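Local coordinates for protein BtGH115A (PDB 5BY3) that acts as a family GH115 4-O-methyl-alpha-glucuronidase, a glycoside hydrolase specific for decorated arabinogalactans, at residues 40-45 against 232-237; 578-581 against 585-588. All coordinates share one frame; numbering follows the deposited sequence.

Interaction 1. Residues 40-45 against 232-237; sequences VRTSLD and AKKYGI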
ATOM      1  N   VAL A  40      -0.560 -20.727 -16.640  1.00 44.72           N
ATOM      2  CA  VAL A  40       0.738 -21.066 -17.217  1.00 44.72           C
ATOM      3  C   VAL A  40       0.791 -20.558 -18.664  1.00 45.68           C
ATOM      4  O   VAL A  40       1.745 -19.904 -19.061  1.00 49.27           O
ATOM      5  CB  VAL A  40       1.093 -22.583 -17.092  1.00 47.80           C
ATOM      6  CG1 VAL A  40       2.417 -22.921 -17.783  1.00 43.60           C
ATOM      7  CG2 VAL A  40       1.188 -22.975 -15.635  1.00 45.36           C
ATOM      8  N   ARG A  41      -0.263 -20.816 -19.424  1.00 51.93           N
ATOM      9  CA  ARG A  41      -0.295 -20.412 -20.826  1.00 57.00           C
ATOM     10  C   ARG A  41      -0.332 -18.892 -20.984  1.00 49.68           C
ATOM     11  O   ARG A  41       0.337 -18.357 -21.847  1.00 51.50           O
ATOM     12  CB  ARG A  41      -1.429 -21.118 -21.593  1.00 66.55           C
ATOM     13  CG  ARG A  41      -0.979 -22.381 -22.358  1.00 74.32           C
ATOM     14  CD  ARG A  41      -2.082 -23.439 -22.500  1.00 90.61           C
ATOM     15  NE  ARG A  41      -3.431 -22.853 -22.642  1.00 94.86           N
ATOM     16  CZ  ARG A  41      -4.446 -23.011 -21.782  1.00 98.06           C
ATOM     17  NH1 ARG A  41      -4.321 -23.766 -20.686  1.00 93.75           N
ATOM     18  NH2 ARG A  41      -5.610 -22.413 -22.029  1.00 93.74           N
ATOM     19  N   THR A  42      -1.044 -18.216 -20.095  1.00 47.92           N
ATOM     20  CA  THR A  42      -1.128 -16.751 -20.079  1.00 47.64           C
ATOM     21  C   THR A  42       0.239 -16.091 -19.896  1.00 47.67           C
ATOM     22  O   THR A  42       0.522 -15.108 -20.561  1.00 49.10           O
ATOM     23  CB  THR A  42      -2.067 -16.275 -18.972  1.00 45.19           C
ATOM     24  OG1 THR A  42      -3.322 -16.932 -19.115  1.00 45.00           O
ATOM     25  CG2 THR A  42      -2.294 -14.804 -19.085  1.00 50.45           C
ATOM     26  N   SER A  43       1.061 -16.665 -19.011  1.00 46.67           N
ATOM     27  CA  SER A  43       2.395 -16.168 -18.651  1.00 46.78           C
ATOM     28  C   SER A  43       3.415 -16.424 -19.739  1.00 48.03           C
ATOM     29  O   SER A  43       4.344 -15.625 -19.959  1.00 44.86           O
ATOM     30  CB  SER A  43       2.885 -16.841 -17.359  1.00 48.55           C
ATOM     31  OG  SER A  43       1.863 -16.793 -16.374  1.00 52.65           O
ATOM     32  N   LEU A  44       3.250 -17.569 -20.387  1.00 48.62           N
ATOM     33  CA  LEU A  44       3.960 -17.850 -21.595  1.00 53.23           C
ATOM     34  C   LEU A  44       3.753 -16.759 -22.651  1.00 49.30           C
ATOM     35  O   LEU A  44       4.730 -16.251 -23.179  1.00 44.07           O
ATOM     36  CB  LEU A  44       3.590 -19.227 -22.120  1.00 55.28           C
ATOM     37  CG  LEU A  44       4.522 -20.297 -21.556  1.00 57.21           C
ATOM     38  CD1 LEU A  44       4.165 -21.634 -22.180  1.00 57.37           C
ATOM     39  CD2 LEU A  44       5.969 -19.967 -21.836  1.00 57.14           C
ATOM     40  N   ASP A  45       2.499 -16.389 -22.918  1.00 48.91           N
ATOM     41  CA  ASP A  45       2.195 -15.277 -23.830  1.00 53.78           C
ATOM     42  C   ASP A  45       2.947 -13.996 -23.432  1.00 51.09           C
ATOM     43  O   ASP A  45       3.570 -13.330 -24.290  1.00 54.10           O
ATOM     44  CB  ASP A  45       0.677 -15.015 -23.917  1.00 54.85           C
ATOM     45  CG  ASP A  45      -0.077 -16.064 -24.737  1.00 59.98           C
ATOM     46  OD1 ASP A  45       0.531 -17.013 -25.288  1.00 63.90           O
ATOM     47  OD2 ASP A  45      -1.313 -15.932 -24.837  1.00 65.48           O
ATOM     48  N   ALA A 232     -10.413 -13.456 -15.236  1.00 47.93           N
ATOM     49  CA  ALA A 232      -9.790 -13.829 -13.977  1.00 48.88           C
ATOM     50  C   ALA A 232      -9.368 -15.305 -13.959  1.00 55.42           C
ATOM     51  O   ALA A 232      -8.335 -15.657 -13.363  1.00 55.78           O
ATOM     52  CB  ALA A 232     -10.743 -13.523 -12.833  1.00 48.67           C
ATOM     53  N   LYS A 233     -10.166 -16.158 -14.607  1.00 57.80           N
ATOM     54  CA  LYS A 233      -9.823 -17.568 -14.744  1.00 67.47           C
ATOM     55  C   LYS A 233      -8.604 -17.746 -15.664  1.00 62.75           C
ATOM     56  O   LYS A 233      -7.727 -18.564 -15.387  1.00 65.32           O
ATOM     57  CB  LYS A 233     -11.037 -18.372 -15.246  1.00 76.77           C
ATOM     58  CG  LYS A 233     -10.991 -19.883 -15.017  1.00 74.49           C
ATOM     59  CD  LYS A 233     -11.914 -20.587 -16.007  1.00 75.77           C
ATOM     60  CE  LYS A 233     -12.328 -21.964 -15.517  1.00 84.59           C
ATOM     61  NZ  LYS A 233     -13.549 -21.920 -14.654  1.00 85.47           N
ATOM     62  N   LYS A 234      -8.550 -16.963 -16.741  1.00 61.26           N
ATOM     63  CA  LYS A 234      -7.446 -17.008 -17.715  1.00 54.05           C
ATOM     64  C   LYS A 234      -6.111 -16.645 -17.053  1.00 50.89           C
ATOM     65  O   LYS A 234      -5.091 -17.317 -17.301  1.00 52.24           O
ATOM     66  CB  LYS A 234      -7.749 -16.081 -18.906  1.00 58.66           C
ATOM     67  CG  LYS A 234      -6.954 -16.389 -20.167  1.00 70.12           C
ATOM     68  CD  LYS A 234      -6.578 -15.131 -20.955  1.00 70.50           C
ATOM     69  CE  LYS A 234      -5.796 -15.467 -22.226  1.00 77.39           C
ATOM     70  NZ  LYS A 234      -4.519 -16.208 -21.993  1.00 80.47           N
ATOM     71  N   TYR A 235      -6.154 -15.630 -16.170  1.00 43.21           N
ATOM     72  CA  TYR A 235      -4.988 -15.076 -15.464  1.00 39.89           C
ATOM     73  C   TYR A 235      -4.722 -15.678 -14.084  1.00 43.83           C
ATOM     74  O   TYR A 235      -3.695 -15.381 -13.475  1.00 42.69           O
ATOM     75  CB  TYR A 235      -5.076 -13.535 -15.378  1.00 39.30           C
ATOM     76  CG  TYR A 235      -4.752 -12.842 -16.678  1.00 44.23           C
ATOM     77  CD1 TYR A 235      -5.647 -12.876 -17.775  1.00 41.63           C
ATOM     78  CD2 TYR A 235      -3.556 -12.158 -16.834  1.00 42.82           C
ATOM     79  CE1 TYR A 235      -5.328 -12.284 -18.968  1.00 42.54           C
ATOM     80  CE2 TYR A 235      -3.251 -11.535 -18.022  1.00 41.28           C
ATOM     81  CZ  TYR A 235      -4.125 -11.601 -19.090  1.00 45.45           C
ATOM     82  OH  TYR A 235      -3.786 -10.987 -20.298  1.00 48.01           O
ATOM     83  N   GLY A 236      -5.634 -16.511 -13.579  1.00 52.48           N
ATOM     84  CA  GLY A 236      -5.388 -17.331 -12.360  1.00 44.67           C
ATOM     85  C   GLY A 236      -5.347 -16.509 -11.089  1.00 52.06           C
ATOM     86  O   GLY A 236      -4.506 -16.752 -10.218  1.00 55.80           O
ATOM     87  N   ILE A 237      -6.253 -15.534 -10.997  1.00 46.86           N
ATOM     88  CA  ILE A 237      -6.295 -14.560  -9.923  1.00 43.17           C
ATOM     89  C   ILE A 237      -7.431 -14.945  -8.990  1.00 50.76           C
ATOM     90  O   ILE A 237      -8.557 -15.166  -9.420  1.00 55.19           O
ATOM     91  CB  ILE A 237      -6.613 -13.133 -10.488  1.00 46.87           C
ATOM     92  CG1 ILE A 237      -5.509 -12.610 -11.456  1.00 51.75           C
ATOM     93  CG2 ILE A 237      -6.990 -12.138  -9.385  1.00 43.98           C
ATOM     94  CD1 ILE A 237      -4.101 -12.441 -10.886  1.00 46.21           C
TER

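Interaction 2. Residues 578-581 against 585-588; sequences LARH and DWEK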
ATOM      1  N   LEU A 578       0.654  33.003   3.726  1.00 45.71           N
ATOM      2  CA  LEU A 578       1.445  34.242   3.797  1.00 42.80           C
ATOM      3  C   LEU A 578       0.638  35.438   3.301  1.00 44.79           C
ATOM      4  O   LEU A 578       0.726  36.495   3.911  1.00 45.53           O
ATOM      5  CB  LEU A 578       2.752  34.127   3.037  1.00 40.65           C
ATOM      6  CG  LEU A 578       3.772  33.090   3.500  1.00 39.74           C
ATOM      7  CD1 LEU A 578       4.821  32.958   2.424  1.00 39.13           C
ATOM      8  CD2 LEU A 578       4.376  33.406   4.858  1.00 39.83           C
ATOM      9  N   ALA A 579      -0.188  35.233   2.267  1.00 41.52           N
ATOM     10  CA  ALA A 579      -1.056  36.270   1.697  1.00 45.47           C
ATOM     11  C   ALA A 579      -2.166  36.779   2.621  1.00 51.59           C
ATOM     12  O   ALA A 579      -2.385  37.986   2.686  1.00 56.67           O
ATOM     13  CB  ALA A 579      -1.642  35.806   0.368  1.00 44.78           C
ATOM     14  N   ARG A 580      -2.874  35.863   3.294  1.00 52.40           N
ATOM     15  CA  ARG A 580      -3.834  36.194   4.367  1.00 49.50           C
ATOM     16  C   ARG A 580      -3.248  37.138   5.399  1.00 47.97           C
ATOM     17  O   ARG A 580      -3.965  37.972   5.934  1.00 47.77           O
ATOM     18  CB  ARG A 580      -4.316  34.922   5.113  1.00 50.03           C
ATOM     19  CG  ARG A 580      -5.372  34.100   4.374  1.00 53.70           C
ATOM     20  CD  ARG A 580      -6.056  33.077   5.283  1.00 49.66           C
ATOM     21  NE  ARG A 580      -5.160  31.993   5.730  1.00 44.66           N
ATOM     22  CZ  ARG A 580      -4.906  30.884   5.040  1.00 41.29           C
ATOM     23  NH1 ARG A 580      -5.451  30.674   3.835  1.00 39.45           N
ATOM     24  NH2 ARG A 580      -4.083  29.985   5.543  1.00 42.43           N
ATOM     25  N   HIS A 581      -1.966  36.952   5.730  1.00 46.61           N
ATOM     26  CA  HIS A 581      -1.292  37.801   6.716  1.00 47.49           C
ATOM     27  C   HIS A 581      -0.488  38.963   6.082  1.00 46.49           C
ATOM     28  O   HIS A 581       0.362  39.542   6.746  1.00 43.22           O
ATOM     29  CB  HIS A 581      -0.383  36.964   7.645  1.00 49.11           C
ATOM     30  CG  HIS A 581      -1.129  36.026   8.536  1.00 47.95           C
ATOM     31  ND1 HIS A 581      -1.487  34.749   8.142  1.00 47.00           N
ATOM     32  CD2 HIS A 581      -1.583  36.175   9.804  1.00 45.54           C
ATOM     33  CE1 HIS A 581      -2.140  34.155   9.126  1.00 42.57           C
ATOM     34  NE2 HIS A 581      -2.202  34.994  10.150  1.00 45.32           N
ATOM     35  N   ASP A 585       1.790  38.122  -2.141  1.00 54.08           N
ATOM     36  CA  ASP A 585       0.748  38.406  -3.105  1.00 60.30           C
ATOM     37  C   ASP A 585      -0.043  37.168  -3.474  1.00 58.56           C
ATOM     38  O   ASP A 585       0.512  36.137  -3.833  1.00 57.99           O
ATOM     39  CB  ASP A 585       1.308  39.069  -4.366  1.00 74.32           C
ATOM     40  CG  ASP A 585       0.337  40.081  -4.958  1.00 89.04           C
ATOM     41  OD1 ASP A 585      -0.641  39.668  -5.647  1.00 84.18           O
ATOM     42  OD2 ASP A 585       0.556  41.293  -4.703  1.00 90.26           O
ATOM     43  N   TRP A 586      -1.358  37.319  -3.412  1.00 61.11           N
ATOM     44  CA  TRP A 586      -2.325  36.278  -3.721  1.00 60.92           C
ATOM     45  C   TRP A 586      -2.202  35.637  -5.097  1.00 65.43           C
ATOM     46  O   TRP A 586      -2.628  34.484  -5.295  1.00 62.32           O
ATOM     47  CB  TRP A 586      -3.719  36.849  -3.571  1.00 58.35           C
ATOM     48  CG  TRP A 586      -4.179  36.931  -2.161  1.00 59.67           C
ATOM     49  CD1 TRP A 586      -4.264  38.053  -1.385  1.00 52.08           C
ATOM     50  CD2 TRP A 586      -4.636  35.831  -1.351  1.00 57.29           C
ATOM     51  NE1 TRP A 586      -4.752  37.720  -0.139  1.00 54.14           N
ATOM     52  CE2 TRP A 586      -5.000  36.370  -0.090  1.00 54.53           C
ATOM     53  CE3 TRP A 586      -4.772  34.442  -1.570  1.00 48.63           C
ATOM     54  CZ2 TRP A 586      -5.485  35.564   0.966  1.00 52.39           C
ATOM     55  CZ3 TRP A 586      -5.294  33.639  -0.528  1.00 49.34           C
ATOM     56  CH2 TRP A 586      -5.627  34.202   0.723  1.00 52.53           C
ATOM     57  N   GLU A 587      -1.634  36.395  -6.033  1.00 66.70           N
ATOM     58  CA  GLU A 587      -1.443  35.938  -7.393  1.00 67.77           C
ATOM     59  C   GLU A 587      -0.485  34.748  -7.477  1.00 59.44           C
ATOM     60  O   GLU A 587      -0.622  33.907  -8.358  1.00 53.79           O
ATOM     61  CB  GLU A 587      -1.012  37.091  -8.299  1.00 75.98           C
ATOM     62  CG  GLU A 587      -2.190  37.826  -8.950  1.00 92.84           C
ATOM     63  CD  GLU A 587      -2.821  37.093 -10.153  1.00101.11           C
ATOM     64  OE1 GLU A 587      -3.966  37.443 -10.531  1.00102.81           O
ATOM     65  OE2 GLU A 587      -2.197  36.172 -10.736  1.00101.91           O
ATOM     66  N   LYS A 588       0.457  34.666  -6.545  1.00 55.79           N
ATOM     67  CA  LYS A 588       1.380  33.533  -6.500  1.00 57.59           C
ATOM     68  C   LYS A 588       0.637  32.218  -6.190  1.00 59.51           C
ATOM     69  O   LYS A 588       0.995  31.145  -6.718  1.00 54.23           O
ATOM     70  CB  LYS A 588       2.477  33.770  -5.473  1.00 58.55           C
ATOM     71  CG  LYS A 588       3.456  34.862  -5.844  1.00 53.36           C
ATOM     72  CD  LYS A 588       4.783  34.595  -5.181  1.00 53.36           C
ATOM     73  CE  LYS A 588       5.940  34.959  -6.111  1.00 57.92           C
ATOM     74  NZ  LYS A 588       7.242  34.993  -5.378  1.00 53.62           N
TER

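Interaction 1. Residues 40-45 against 232-237
T42 and K234 meet at a seam between domains, where helix 38-55, on the N-terminal mixed sheet, docks against the C-terminal end of helix 228-235. The latter joins strands 210-212 and 238-239 in the parallel TIM-barrel sheet of the GH115 domain. The barrel helix closes in a Schellman motif: G236 turns to positive phi (71°), I237 N bonds back to A232 O at 3.2 Å, and G236 N makes a weak bond to K233 O. Just before this reversal, K234 O faces helix 38-55 and lies 2.6 Å from T42 OG1. The hydroxyl proton may serve either this carbonyl or P38 O in the preceding turn of its own helix. K234 also approaches with its other end: its chain leaves with CG anti to the backbone N, bends at chi2 and chi4, and curls back until NZ donates to T42 OG1 at 3.2 Å. One residue thus meets the buried hydroxyl with both backbone and side chain. K234 NZ is also 4.3 Å from D45 OD2, too far for a salt bridge, though the opposite charges probably attract weakly on the solvent side. A valine in place of T42 would probably deprive K234 O of a possible hydroxyl donor and leave K234 NZ without the acceptor that steadies its curled chain. On the sheltered side, Y235 also packs against E197 and L204 of helix 193-205, while S43 touches A117 of helix 113-126. The branches of T42 divide the work between polar and apolar neighbours: with CG2 anti to the backbone N (OG1 at chi1 -53°), the methyl sits over the face of Y235, 3.6 Å from the ring centroid and 11° off its normal, a centred CH-pi contact in which CG2 lies nearest Y235 CE2.

Interaction 2. Residues 578-581 against 585-588
A579 and W586 form the tight part of this contact, at the bend joining helix 552-580 to helix 587-603. The methyl of A579 points toward 585-588 and presses on one face of the indole, 3.5 Å from the centroid of its five-membered ring and 13° off the normal, so the methyl carbon sits almost squarely over the ring, a CH-pi contact. The closest pair is A579 CB to W586 CE2, at 3.4 Å. W586 reaches this position with CG anti to its own carbonyl carbon (chi1 -79°), which swings the indole back over the end of the first helix. Its six-membered ring reaches on to the start of R580: W586 CZ2 is 3.5 Å from R580 N, and W586 CH2 lies 3.7 Å from R580 CG. Of the arginine side chain, CG makes the approach; the guanidinium plane is turned well away from the indole, and its NH2 forms a salt bridge with D518. Around this patch, A576, one turn earlier in helix 552-580, and R630 from a loop also touch the indole. The other side is looser. D585 brings its backbone near A579, with CA atoms 5.6 Å apart, yet its CB points away and its carboxylate turns to its own segment. There OD1 accepts a weak but nearly straight capping bond from E587 N, 3.4 Å long with an angle of 169° at the hydrogen, while K588 N bonds to D585 O. These bonds lead into helix 587-603, where E587 and K588 are solvent-exposed. Two successive antiparallel helices joined by a short loop make this an alpha-alpha hairpin, here with W586 folded over the incoming helix end and D585 weakly capping the outgoing one.

How the interactions relate
Interactions 1 and 2 lie on opposite sides of the chain's centre, with centres about 56 Å apart and nearest atoms about 44 Å apart; they share no helix. Both are partly buried, each with a sheltered methyl-over-ring contact and an exposed aspartate beside it, D45 in interaction 1 and D585 in interaction 2. Interaction 1 joins segments 187 residues apart and binds the N-terminal domain to the TIM barrel, adding hydrogen bonds to its CH-pi contact. Interaction 2 joins consecutive helices across a short loop; its chemistry between the segments is apolar, and its polar bonds run within a segment or outward. Local chain reversal brings 578-581 and 585-588 together, whereas 40-45 and 232-237 meet through domain docking.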